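Local coordinates for oxysterol-binding protein homolog 3 (Saccharomyces cerevisiae, PDB 4IC4) that carries lipids, including phosphatidylinositol 4-phosphate, in the hydrophobic pocket of its OSBP-related domain and transfers them between membranes by a non-vesicular route, at residues N315-D320 with H388-I393; R138-K143 with S380-R385; R110-T115 with A210-M215; P42-F47 with T203-L208. All coordinates share one frame; numbering follows the deposited sequence.

Interaction 1 of 4, residues N315-D320 with H388-I393; sequences NLPPTD and HDWSDI
Pro-317 rests on one face of the Trp-390 indole. Its CB lies 3.6 Å from the centroid of the six-membered ring, 11° off the ring normal, which makes a CH-pi contact. A proline suits this place because its rigid, compact hydrocarbon ring can press on an aromatic face with little flexibility to lose. The next residue, Pro-318, turns to Ile-393: its CD is 3.7 Å from Ile-393 CG2, and the two side chains meet at about a right angle. The same isoleucine branch touches the methyl of Thr-319, CG2 to CG2, at 3.8 Å. Of the two branches of Ile-393 it is thus CG2, anti to the backbone N, that fills the corner between proline and threonine.

Beside this apolar patch, water links two backbone carbonyls of 315-320 to the side chains of His-388 and Trp-390. One water donates to Asn-315 O at 2.8 Å and accepts from Trp-390 NE1. The same water bonds to His-388 ND1 at 2.7 Å. A second donates to Leu-316 O at 3.0 Å and takes a weak bond from Trp-390 NE1, so the indole N-H is shared between two waters.

Further out, type I turns shape both partners, from Pro-317 to Asp-320 and from Trp-390 to Ile-393. Thr-319 OG1 is hydrogen-bonded to Thr-127 OG1 of strand 127-132, while the Trp-390 ring also meets Tyr-381. His-388, with its positive phi, is the C-prime residue of a Schellman motif: a C-terminal tail leaves helix 381-386 through this motif and packs on the loop carrying Pro-317 and Pro-318.

Interaction 2 of 4, residues R138-K143 with S380-R385; sequences RLISEK and SYWERR
Arg-138 lays its guanidinium flat on Trp-382, with centres 3.6 Å apart and planes within 7° of each other. The closest approach is Arg-138 CZ to Trp-382 CG, at 3.4 Å, and CZ sits over the five-membered ring in cation-pi geometry. The extended arginine chain adds a CH-pi contact, Arg-138 CD standing 3.7 Å from the centroid of the Trp-382 six-membered ring. Tyr-381 CD2 covers the opposite face, so the indole is sandwiched.

A second CH-pi contact is tight and almost central: Ile-140 CD1 stands 3.3 Å from the centroid of the Tyr-381 ring. With CG1 anti to the backbone N (chi1 180°), the long branch of Ile-140 can reach this face, whereas Ile-140 CG2 borders Trp-382 NE1 at 3.9 Å.

Glu-156 forms a salt bridge with Arg-138 NE, which would steady the stacked guanidinium, and Glu-129 binds Tyr-381 OH. Within the helix segment, Ser-380, whose short hydroxyl side chain suits the N-cap position, accepts through OG from Glu-383 N at 3.2 Å.

The axes of 138-143 and 381-385 are 10.8 Å apart and cross at 107°: the C-terminal helix packs through Tyr-381 and Trp-382 against a strand of the OSBP-related domain's antiparallel beta barrel.

Interaction 3 of 4, residues R110-T115 with A210-M215; sequences RDKTRT and AGERYM
Partly buried packing, reinforced by water, joins Lys-112 and Thr-115 of a 3-10 turn to Tyr-214 and Met-215 at the start of strand 214-225. The aliphatic chain of Lys-112 runs beside Tyr-214, pointing the same way, with Lys-112 CG 3.6 Å from Tyr-214 CB. A lysine serves well at such a margin, because its methylenes can pack while the amine reaches water. Lys-112 NZ donates at 2.9 Å to a water that in turn donates to Glu-212 O. Glu-212 OE2 lies against Lys-112 CD at 3.0 Å, while Lys-112 NZ is 4.4 Å from Glu-212 OE2, beyond a salt bridge.

Thr-115 divides its two branches. Thr-115 CG2 packs on Met-215 CG at 3.5 Å, whereas Thr-115 OG1, placed between the backbone N and the carbonyl carbon (chi1 69°), turns back to donate to Lys-112 O at 2.7 Å. That carbonyl also accepts from Thr-115 N, and a further water donates to it weakly while donating to Arg-213 O at 2.9 Å. The beta-branched threonine thus holds its own turn together and still offers a methyl to the strand.

Ahead of the 3-10 turn, Asp-111 OD1 accepts from both N and OG1 of Thr-113. This Asx turn introduces a connection that leads on to Lys-118, a phosphatidylinositol 4-phosphate-binding residue whose side chain is about 7 Å from that of Arg-213.

Interaction 4 of 4, residues P42-F47 with T203-L208; sequences PSLLSF and TILKNL
Leu-44 extends its CD2 methyl over the end of Leu-205, where the two CD2 atoms are 3.9 Å apart and the side chains meet at a slant. The same methyl looks toward Leu-208, at 4.3 Å from that residue's CD2, and so lies near the ends of two leucines at once. In Leu-44, CG is anti to the backbone N (chi1 177°), which carries the branched end out from the start of helix 44-50. Leucine fits all three positions, since a flexible stem with two methyls can interlock with its like without demanding a particular direction.

Leu-45 adds a different kind of contact: its CB lies 3.6 Å from Leu-208 O, so the start of the helix packs against backbone as well as side chain. Leu-208 O receives a hydrogen bond from a water at 2.8 Å. The water also accepts from Leu-45 N at 3.1 Å and bonds to Ser-43 OG at 2.9 Å. Backbone N-H groups in the first turn of a helix have no carbonyl a turn earlier to bind, and here water serves one of them. Serine, small and polar, is apt beside it.

On the other side of the contact, Leu-205 belongs to strand 203-206, and the chain then bends at Asn-207, whose phi is positive, before Leu-208. Ile-177 of the neighbouring strand touches both Leu-44 and Leu-208. The leucine cluster docks helix 44-50, the first helix of the modelled chain, on the end of strand 203-206 and the turn after it, with Leu-44 packing next to Met-61, one of the phosphatidylinositol 4-phosphate-binding residues.

How the interactions relate
The four contacts form two pairs on the OSBP-related domain. Interactions 1 and 2, with centres 10 Å apart, use successive parts of the C-terminal end: helix 381-386 in interaction 2 and the tail after it in interaction 1. Arg-384 NH2 forms a salt bridge with Asp-392 OD1 at 2.8 Å, and Pro-317 packs on Tyr-381. Interactions 3 and 4, 9 Å apart between centres, meet along neighbouring antiparallel strands, where Tyr-214 O and Lys-206 N are 2.8 Å apart, probably hydrogen-bonded. The pairs are remote, with centres of interactions 2 and 3 about 34 Å apart. Residues of the phosphoinositide site lie near three contacts: Met-61 and Lys-118 beside interactions 3 and 4, and Gln-349 about 10 Å from Thr-319 of interaction 1, between side chains.

Interaction 1 of 4, residues N315-D320 with H388-I393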
# COMPACT_ATOMS: atom_id res chain seq x y z
N ASN A 315 15.56 -2.18 -17.33
CA ASN A 315 14.78 -3.41 -17.19
C ASN A 315 13.28 -3.21 -17.07
O ASN A 315 12.52 -4.18 -17.11
CB ASN A 315 15.25 -4.18 -15.95
CG ASN A 315 16.71 -4.54 -16.01
OD1 ASN A 315 17.41 -4.53 -14.99
ND2 ASN A 315 17.19 -4.88 -17.20
N LEU A 316 12.84 -1.97 -16.91
CA LEU A 316 11.42 -1.70 -16.74
C LEU A 316 10.60 -1.60 -18.01
O LEU A 316 11.10 -1.23 -19.06
CB LEU A 316 11.24 -0.38 -15.98
CG LEU A 316 11.87 -0.22 -14.59
CD1 LEU A 316 11.69 1.23 -14.15
CD2 LEU A 316 11.22 -1.18 -13.60
N PRO A 317 9.31 -1.98 -17.92
CA PRO A 317 8.42 -1.90 -19.07
C PRO A 317 8.07 -0.41 -19.13
O PRO A 317 8.32 0.33 -18.18
CB PRO A 317 7.23 -2.75 -18.64
CG PRO A 317 7.18 -2.51 -17.16
CD PRO A 317 8.64 -2.61 -16.77
N PRO A 318 7.49 0.06 -20.24
CA PRO A 318 7.14 1.47 -20.37
C PRO A 318 6.13 1.99 -19.35
O PRO A 318 5.97 3.20 -19.18
CB PRO A 318 6.57 1.56 -21.79
CG PRO A 318 7.27 0.45 -22.51
CD PRO A 318 7.26 -0.67 -21.50
N THR A 319 5.48 1.06 -18.66
CA THR A 319 4.41 1.37 -17.72
C THR A 319 4.71 1.54 -16.23
O THR A 319 3.79 1.85 -15.46
CB THR A 319 3.32 0.28 -17.83
OG1 THR A 319 3.92 -0.99 -17.56
CG2 THR A 319 2.71 0.26 -19.23
N ASP A 320 5.95 1.35 -15.80
CA ASP A 320 6.25 1.45 -14.37
C ASP A 320 6.03 2.86 -13.80
O ASP A 320 6.32 3.86 -14.45
CB ASP A 320 7.69 1.01 -14.11
CG ASP A 320 7.95 0.71 -12.64
OD1 ASP A 320 7.64 -0.42 -12.19
OD2 ASP A 320 8.48 1.59 -11.94
N HIS A 388 13.74 -8.38 -21.65
CA HIS A 388 13.25 -7.07 -22.09
C HIS A 388 12.15 -7.24 -23.14
O HIS A 388 12.08 -6.48 -24.10
CB HIS A 388 14.39 -6.24 -22.70
CG HIS A 388 15.61 -6.14 -21.83
ND1 HIS A 388 15.60 -5.55 -20.59
CD2 HIS A 388 16.89 -6.54 -22.05
CE1 HIS A 388 16.82 -5.58 -20.08
NE2 HIS A 388 17.62 -6.17 -20.94
N ASP A 389 11.29 -8.25 -22.95
CA ASP A 389 10.21 -8.53 -23.89
C ASP A 389 9.00 -7.63 -23.66
O ASP A 389 7.99 -8.05 -23.10
CB ASP A 389 9.82 -10.01 -23.78
CG ASP A 389 8.70 -10.40 -24.74
OD1 ASP A 389 8.58 -9.77 -25.81
OD2 ASP A 389 7.96 -11.35 -24.42
N TRP A 390 9.12 -6.38 -24.11
CA TRP A 390 8.06 -5.39 -23.95
C TRP A 390 7.59 -4.75 -25.26
O TRP A 390 6.93 -3.71 -25.23
CB TRP A 390 8.52 -4.26 -23.02
CG TRP A 390 9.29 -4.66 -21.80
CD1 TRP A 390 10.59 -4.34 -21.52
CD2 TRP A 390 8.79 -5.36 -20.65
NE1 TRP A 390 10.92 -4.79 -20.26
CE2 TRP A 390 9.84 -5.42 -19.71
CE3 TRP A 390 7.56 -5.95 -20.32
CZ2 TRP A 390 9.70 -6.03 -18.45
CZ3 TRP A 390 7.41 -6.55 -19.08
CH2 TRP A 390 8.48 -6.59 -18.15
N SER A 391 7.94 -5.34 -26.39
CA SER A 391 7.56 -4.77 -27.69
C SER A 391 6.07 -4.56 -27.92
O SER A 391 5.67 -3.70 -28.71
CB SER A 391 8.13 -5.62 -28.82
OG SER A 391 9.55 -5.62 -28.79
N ASP A 392 5.24 -5.33 -27.23
CA ASP A 392 3.79 -5.23 -27.38
C ASP A 392 3.14 -4.36 -26.31
O ASP A 392 1.92 -4.28 -26.21
CB ASP A 392 3.17 -6.63 -27.35
CG ASP A 392 3.46 -7.37 -26.05
OD1 ASP A 392 4.60 -7.27 -25.54
OD2 ASP A 392 2.56 -8.07 -25.55
N ILE A 393 3.98 -3.70 -25.51
CA ILE A 393 3.49 -2.82 -24.45
C ILE A 393 3.50 -1.38 -24.96
O ILE A 393 4.55 -0.84 -25.30
CB ILE A 393 4.40 -2.91 -23.21
CG1 ILE A 393 4.49 -4.37 -22.73
CG2 ILE A 393 3.86 -2.01 -22.11
CD1 ILE A 393 3.16 -5.01 -22.37
O HOH W 1 13.52 -6.07 -18.90
O HOH W 2 13.37 -2.84 -20.30

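Interaction 2 of 4, residues R138-K143 with S380-R385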
# COMPACT_ATOMS: atom_id res chain seq x y z
N ARG A 138 10.10 -10.19 -4.21
CA ARG A 138 9.87 -9.35 -5.37
C ARG A 138 8.37 -9.20 -5.46
O ARG A 138 7.61 -10.10 -5.09
CB ARG A 138 10.42 -9.99 -6.65
CG ARG A 138 9.70 -11.24 -7.09
CD ARG A 138 10.36 -11.81 -8.32
NE ARG A 138 9.65 -12.97 -8.85
CZ ARG A 138 10.13 -13.75 -9.81
NH1 ARG A 138 11.31 -13.49 -10.35
NH2 ARG A 138 9.41 -14.78 -10.24
N LEU A 139 7.94 -8.05 -5.96
CA LEU A 139 6.53 -7.77 -6.07
C LEU A 139 6.23 -7.14 -7.42
O LEU A 139 7.05 -6.40 -7.96
CB LEU A 139 6.13 -6.81 -4.95
CG LEU A 139 4.78 -6.09 -4.92
CD1 LEU A 139 4.52 -5.59 -3.50
CD2 LEU A 139 4.76 -4.93 -5.91
N ILE A 140 5.08 -7.48 -7.98
CA ILE A 140 4.63 -6.86 -9.22
C ILE A 140 3.18 -6.46 -8.99
O ILE A 140 2.42 -7.16 -8.32
CB ILE A 140 4.74 -7.81 -10.45
CG1 ILE A 140 4.24 -7.07 -11.70
CG2 ILE A 140 3.92 -9.07 -10.23
CD1 ILE A 140 5.00 -5.80 -12.02
N SER A 141 2.80 -5.29 -9.50
CA SER A 141 1.44 -4.80 -9.36
C SER A 141 1.01 -4.11 -10.64
O SER A 141 1.84 -3.64 -11.42
CB SER A 141 1.35 -3.83 -8.17
OG SER A 141 2.16 -2.68 -8.36
N GLU A 142 -0.30 -4.04 -10.85
CA GLU A 142 -0.85 -3.43 -12.05
C GLU A 142 -2.26 -2.91 -11.78
O GLU A 142 -3.01 -3.51 -11.02
CB GLU A 142 -0.88 -4.48 -13.17
CG GLU A 142 -1.43 -4.00 -14.51
CD GLU A 142 -1.21 -5.00 -15.64
OE1 GLU A 142 -1.21 -6.22 -15.39
OE2 GLU A 142 -1.04 -4.56 -16.80
N LYS A 143 -2.60 -1.77 -12.36
CA LYS A 143 -3.96 -1.26 -12.21
C LYS A 143 -4.73 -2.02 -13.30
O LYS A 143 -4.48 -1.82 -14.49
CB LYS A 143 -4.05 0.24 -12.47
CG LYS A 143 -5.47 0.77 -12.30
CD LYS A 143 -5.52 2.27 -12.43
CE LYS A 143 -6.94 2.77 -12.25
NZ LYS A 143 -7.00 4.26 -12.33
N SER A 380 4.66 -13.95 -18.85
CA SER A 380 4.42 -13.42 -17.51
C SER A 380 5.36 -12.23 -17.33
O SER A 380 6.33 -12.07 -18.07
CB SER A 380 4.72 -14.47 -16.45
OG SER A 380 6.11 -14.79 -16.41
N TYR A 381 5.07 -11.39 -16.34
CA TYR A 381 5.91 -10.23 -16.09
C TYR A 381 7.38 -10.59 -15.87
O TYR A 381 8.27 -10.05 -16.52
CB TYR A 381 5.43 -9.45 -14.87
CG TYR A 381 6.19 -8.16 -14.66
CD1 TYR A 381 5.83 -7.00 -15.34
CD2 TYR A 381 7.30 -8.11 -13.80
CE1 TYR A 381 6.55 -5.82 -15.19
CE2 TYR A 381 8.03 -6.93 -13.64
CZ TYR A 381 7.65 -5.79 -14.34
OH TYR A 381 8.35 -4.61 -14.20
N TRP A 382 7.63 -11.51 -14.94
CA TRP A 382 9.00 -11.87 -14.63
C TRP A 382 9.73 -12.59 -15.76
O TRP A 382 10.95 -12.45 -15.89
CB TRP A 382 9.05 -12.66 -13.32
CG TRP A 382 8.52 -11.86 -12.17
CD1 TRP A 382 7.38 -12.12 -11.45
CD2 TRP A 382 9.06 -10.64 -11.65
NE1 TRP A 382 7.18 -11.13 -10.51
CE2 TRP A 382 8.19 -10.21 -10.61
CE3 TRP A 382 10.19 -9.87 -11.95
CZ2 TRP A 382 8.42 -9.04 -9.88
CZ3 TRP A 382 10.41 -8.70 -11.22
CH2 TRP A 382 9.53 -8.30 -10.20
N GLU A 383 9.01 -13.34 -16.58
CA GLU A 383 9.66 -14.01 -17.70
C GLU A 383 10.03 -12.97 -18.77
O GLU A 383 11.12 -13.01 -19.33
CB GLU A 383 8.77 -15.11 -18.29
CG GLU A 383 8.77 -16.39 -17.47
CD GLU A 383 10.17 -16.94 -17.25
OE1 GLU A 383 10.88 -17.19 -18.24
OE2 GLU A 383 10.56 -17.12 -16.07
N ARG A 384 9.11 -12.04 -19.04
CA ARG A 384 9.36 -10.98 -20.02
C ARG A 384 10.56 -10.13 -19.60
O ARG A 384 11.42 -9.79 -20.41
CB ARG A 384 8.14 -10.06 -20.12
CG ARG A 384 6.94 -10.58 -20.89
CD ARG A 384 5.73 -9.70 -20.55
NE ARG A 384 4.53 -9.93 -21.35
CZ ARG A 384 4.29 -9.37 -22.54
NH1 ARG A 384 3.16 -9.64 -23.18
NH2 ARG A 384 5.18 -8.55 -23.09
N ARG A 385 10.59 -9.78 -18.33
CA ARG A 385 11.66 -8.93 -17.79
C ARG A 385 13.05 -9.48 -18.07
O ARG A 385 13.99 -8.73 -18.34
CB ARG A 385 11.46 -8.76 -16.29
CG ARG A 385 12.25 -7.62 -15.66
CD ARG A 385 12.00 -7.58 -14.16
NE ARG A 385 12.53 -6.40 -13.50
CZ ARG A 385 13.82 -6.18 -13.25
NH1 ARG A 385 14.74 -7.06 -13.60
NH2 ARG A 385 14.18 -5.07 -12.61

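Interaction 3 of 4, residues R110-T115 with A210-M215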
# COMPACT_ATOMS: atom_id res chain seq x y z
N ARG A 110 2.22 7.30 11.17
CA ARG A 110 2.58 7.76 12.51
C ARG A 110 2.91 9.25 12.52
O ARG A 110 2.57 9.95 13.47
CB ARG A 110 3.73 6.92 13.09
CG ARG A 110 5.04 6.87 12.33
CD ARG A 110 5.91 5.82 13.03
NE ARG A 110 7.27 5.64 12.53
CZ ARG A 110 7.60 4.99 11.42
NH1 ARG A 110 6.67 4.46 10.65
NH2 ARG A 110 8.88 4.80 11.12
N ASP A 111 3.58 9.73 11.48
CA ASP A 111 3.87 11.15 11.39
C ASP A 111 2.65 11.71 10.66
O ASP A 111 2.43 11.41 9.47
CB ASP A 111 5.12 11.43 10.56
CG ASP A 111 5.48 12.91 10.53
OD1 ASP A 111 4.55 13.74 10.39
OD2 ASP A 111 6.68 13.25 10.65
N LYS A 112 1.84 12.48 11.37
CA LYS A 112 0.62 13.06 10.82
C LYS A 112 0.80 13.77 9.48
O LYS A 112 -0.16 13.94 8.73
CB LYS A 112 -0.01 14.02 11.83
CG LYS A 112 -0.51 13.31 13.08
CD LYS A 112 -1.08 14.30 14.10
CE LYS A 112 -1.60 13.57 15.33
NZ LYS A 112 -2.10 14.52 16.37
N THR A 113 2.03 14.19 9.18
CA THR A 113 2.29 14.88 7.92
C THR A 113 1.86 14.02 6.73
O THR A 113 1.37 14.53 5.73
CB THR A 113 3.79 15.23 7.78
OG1 THR A 113 4.22 15.97 8.93
CG2 THR A 113 4.03 16.06 6.53
N ARG A 114 2.02 12.70 6.86
CA ARG A 114 1.67 11.77 5.79
C ARG A 114 0.19 11.81 5.41
O ARG A 114 -0.18 11.48 4.29
CB ARG A 114 2.06 10.34 6.19
CG ARG A 114 1.98 9.30 5.06
CD ARG A 114 3.09 9.52 4.03
NE ARG A 114 2.84 8.78 2.79
CZ ARG A 114 3.23 7.53 2.55
NH1 ARG A 114 3.89 6.83 3.47
NH2 ARG A 114 2.94 6.97 1.39
N THR A 115 -0.66 12.23 6.35
CA THR A 115 -2.09 12.28 6.07
C THR A 115 -2.56 13.54 5.33
O THR A 115 -3.74 13.65 4.98
CB THR A 115 -2.92 12.16 7.38
OG1 THR A 115 -2.74 13.34 8.16
CG2 THR A 115 -2.47 10.94 8.18
N ALA A 210 -10.56 21.94 10.77
CA ALA A 210 -9.48 22.76 11.32
C ALA A 210 -8.53 21.92 12.14
O ALA A 210 -8.84 20.79 12.52
CB ALA A 210 -10.07 23.88 12.18
N GLY A 211 -7.35 22.47 12.43
CA GLY A 211 -6.37 21.76 13.21
C GLY A 211 -5.48 20.90 12.33
O GLY A 211 -5.52 21.00 11.11
N GLU A 212 -4.68 20.04 12.96
CA GLU A 212 -3.78 19.16 12.24
C GLU A 212 -4.48 17.85 11.90
O GLU A 212 -4.86 17.08 12.78
CB GLU A 212 -2.53 18.90 13.07
CG GLU A 212 -1.47 18.07 12.36
CD GLU A 212 -0.16 18.01 13.13
OE1 GLU A 212 0.44 19.08 13.37
OE2 GLU A 212 0.27 16.89 13.49
N ARG A 213 -4.65 17.60 10.60
CA ARG A 213 -5.29 16.38 10.13
C ARG A 213 -4.48 15.17 10.55
O ARG A 213 -3.26 15.25 10.69
CB ARG A 213 -5.40 16.42 8.60
CG ARG A 213 -6.31 17.51 8.06
CD ARG A 213 -6.08 17.75 6.58
NE ARG A 213 -6.14 16.51 5.81
CZ ARG A 213 -5.96 16.45 4.49
NH1 ARG A 213 -5.72 17.55 3.79
NH2 ARG A 213 -6.02 15.27 3.87
N TYR A 214 -5.16 14.04 10.74
CA TYR A 214 -4.49 12.80 11.12
C TYR A 214 -5.39 11.60 10.85
O TYR A 214 -6.59 11.74 10.62
CB TYR A 214 -4.08 12.83 12.60
CG TYR A 214 -5.21 12.78 13.59
CD1 TYR A 214 -5.78 11.57 13.98
CD2 TYR A 214 -5.72 13.96 14.16
CE1 TYR A 214 -6.83 11.52 14.90
CE2 TYR A 214 -6.76 13.92 15.08
CZ TYR A 214 -7.31 12.70 15.45
OH TYR A 214 -8.34 12.67 16.35
N MET A 215 -4.79 10.42 10.86
CA MET A 215 -5.52 9.19 10.62
C MET A 215 -5.35 8.21 11.77
O MET A 215 -4.33 8.22 12.46
CB MET A 215 -5.04 8.52 9.33
CG MET A 215 -5.51 9.20 8.07
SD MET A 215 -4.76 8.49 6.60
CE MET A 215 -5.41 6.82 6.66
O HOH W 3 -1.07 16.63 9.34
O HOH W 4 -3.79 16.58 15.25

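Interaction 4 of 4, residues P42-F47 with T203-L208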
# COMPACT_ATOMS: atom_id res chain seq x y z
N PRO A 42 -2.74 21.61 0.08
CA PRO A 42 -4.07 22.21 -0.02
C PRO A 42 -5.02 21.49 0.94
O PRO A 42 -4.68 20.45 1.50
CB PRO A 42 -4.43 22.00 -1.49
CG PRO A 42 -3.71 20.74 -1.84
CD PRO A 42 -2.37 20.92 -1.17
N SER A 43 -6.21 22.05 1.13
CA SER A 43 -7.21 21.48 2.02
C SER A 43 -8.16 20.54 1.28
O SER A 43 -8.80 20.93 0.31
CB SER A 43 -8.02 22.59 2.69
OG SER A 43 -9.15 22.05 3.36
N LEU A 44 -8.25 19.30 1.76
CA LEU A 44 -9.13 18.32 1.14
C LEU A 44 -10.59 18.76 1.22
O LEU A 44 -11.32 18.68 0.24
CB LEU A 44 -8.97 16.96 1.83
CG LEU A 44 -9.88 15.83 1.34
CD1 LEU A 44 -9.70 15.63 -0.16
CD2 LEU A 44 -9.56 14.55 2.09
N LEU A 45 -11.00 19.22 2.40
CA LEU A 45 -12.37 19.67 2.61
C LEU A 45 -12.81 20.71 1.58
O LEU A 45 -13.97 20.74 1.17
CB LEU A 45 -12.52 20.25 4.02
CG LEU A 45 -13.94 20.66 4.43
CD1 LEU A 45 -14.85 19.45 4.39
CD2 LEU A 45 -13.91 21.26 5.83
N SER A 46 -11.88 21.56 1.16
CA SER A 46 -12.19 22.59 0.18
C SER A 46 -12.73 21.96 -1.10
O SER A 46 -13.65 22.50 -1.73
CB SER A 46 -10.93 23.40 -0.15
OG SER A 46 -11.20 24.38 -1.13
N PHE A 47 -12.17 20.82 -1.48
CA PHE A 47 -12.60 20.13 -2.69
C PHE A 47 -13.84 19.27 -2.48
O PHE A 47 -14.59 19.01 -3.42
CB PHE A 47 -11.46 19.27 -3.24
CG PHE A 47 -10.43 20.06 -3.98
CD1 PHE A 47 -10.71 20.59 -5.23
CD2 PHE A 47 -9.18 20.31 -3.41
CE1 PHE A 47 -9.78 21.37 -5.91
CE2 PHE A 47 -8.24 21.09 -4.09
CZ PHE A 47 -8.54 21.62 -5.34
N THR A 203 -9.83 2.76 8.46
CA THR A 203 -9.12 3.87 9.06
C THR A 203 -9.98 5.11 8.86
O THR A 203 -10.86 5.13 7.99
CB THR A 203 -7.74 4.11 8.41
OG1 THR A 203 -7.89 4.32 7.00
CG2 THR A 203 -6.82 2.92 8.65
N ILE A 204 -9.74 6.14 9.67
CA ILE A 204 -10.51 7.37 9.57
C ILE A 204 -9.59 8.59 9.53
O ILE A 204 -8.64 8.68 10.30
CB ILE A 204 -11.47 7.53 10.78
CG1 ILE A 204 -12.38 6.30 10.90
CG2 ILE A 204 -12.30 8.80 10.62
CD1 ILE A 204 -13.34 6.12 9.74
N LEU A 205 -9.89 9.51 8.62
CA LEU A 205 -9.12 10.74 8.49
C LEU A 205 -9.88 11.83 9.26
O LEU A 205 -11.00 12.16 8.90
CB LEU A 205 -8.99 11.13 7.02
CG LEU A 205 -8.23 12.42 6.68
CD1 LEU A 205 -6.82 12.36 7.23
CD2 LEU A 205 -8.21 12.60 5.16
N LYS A 206 -9.26 12.36 10.31
CA LYS A 206 -9.89 13.39 11.14
C LYS A 206 -9.30 14.79 11.01
O LYS A 206 -8.25 14.99 10.41
CB LYS A 206 -9.85 12.97 12.61
CG LYS A 206 -10.68 11.74 12.92
CD LYS A 206 -10.64 11.44 14.41
CE LYS A 206 -11.58 10.30 14.77
NZ LYS A 206 -11.59 10.04 16.24
N ASN A 207 -10.00 15.76 11.61
CA ASN A 207 -9.60 17.17 11.59
C ASN A 207 -9.54 17.74 10.18
O ASN A 207 -8.56 18.40 9.81
CB ASN A 207 -8.25 17.36 12.28
CG ASN A 207 -8.35 17.26 13.80
OD1 ASN A 207 -7.37 17.50 14.51
ND2 ASN A 207 -9.52 16.88 14.29
N LEU A 208 -10.58 17.50 9.39
CA LEU A 208 -10.64 18.00 8.03
C LEU A 208 -11.02 19.48 8.02
O LEU A 208 -10.63 20.23 7.13
CB LEU A 208 -11.66 17.21 7.22
CG LEU A 208 -11.40 15.71 7.03
CD1 LEU A 208 -12.56 15.08 6.28
CD2 LEU A 208 -10.09 15.50 6.28
O HOH W 5 -9.11 19.52 4.87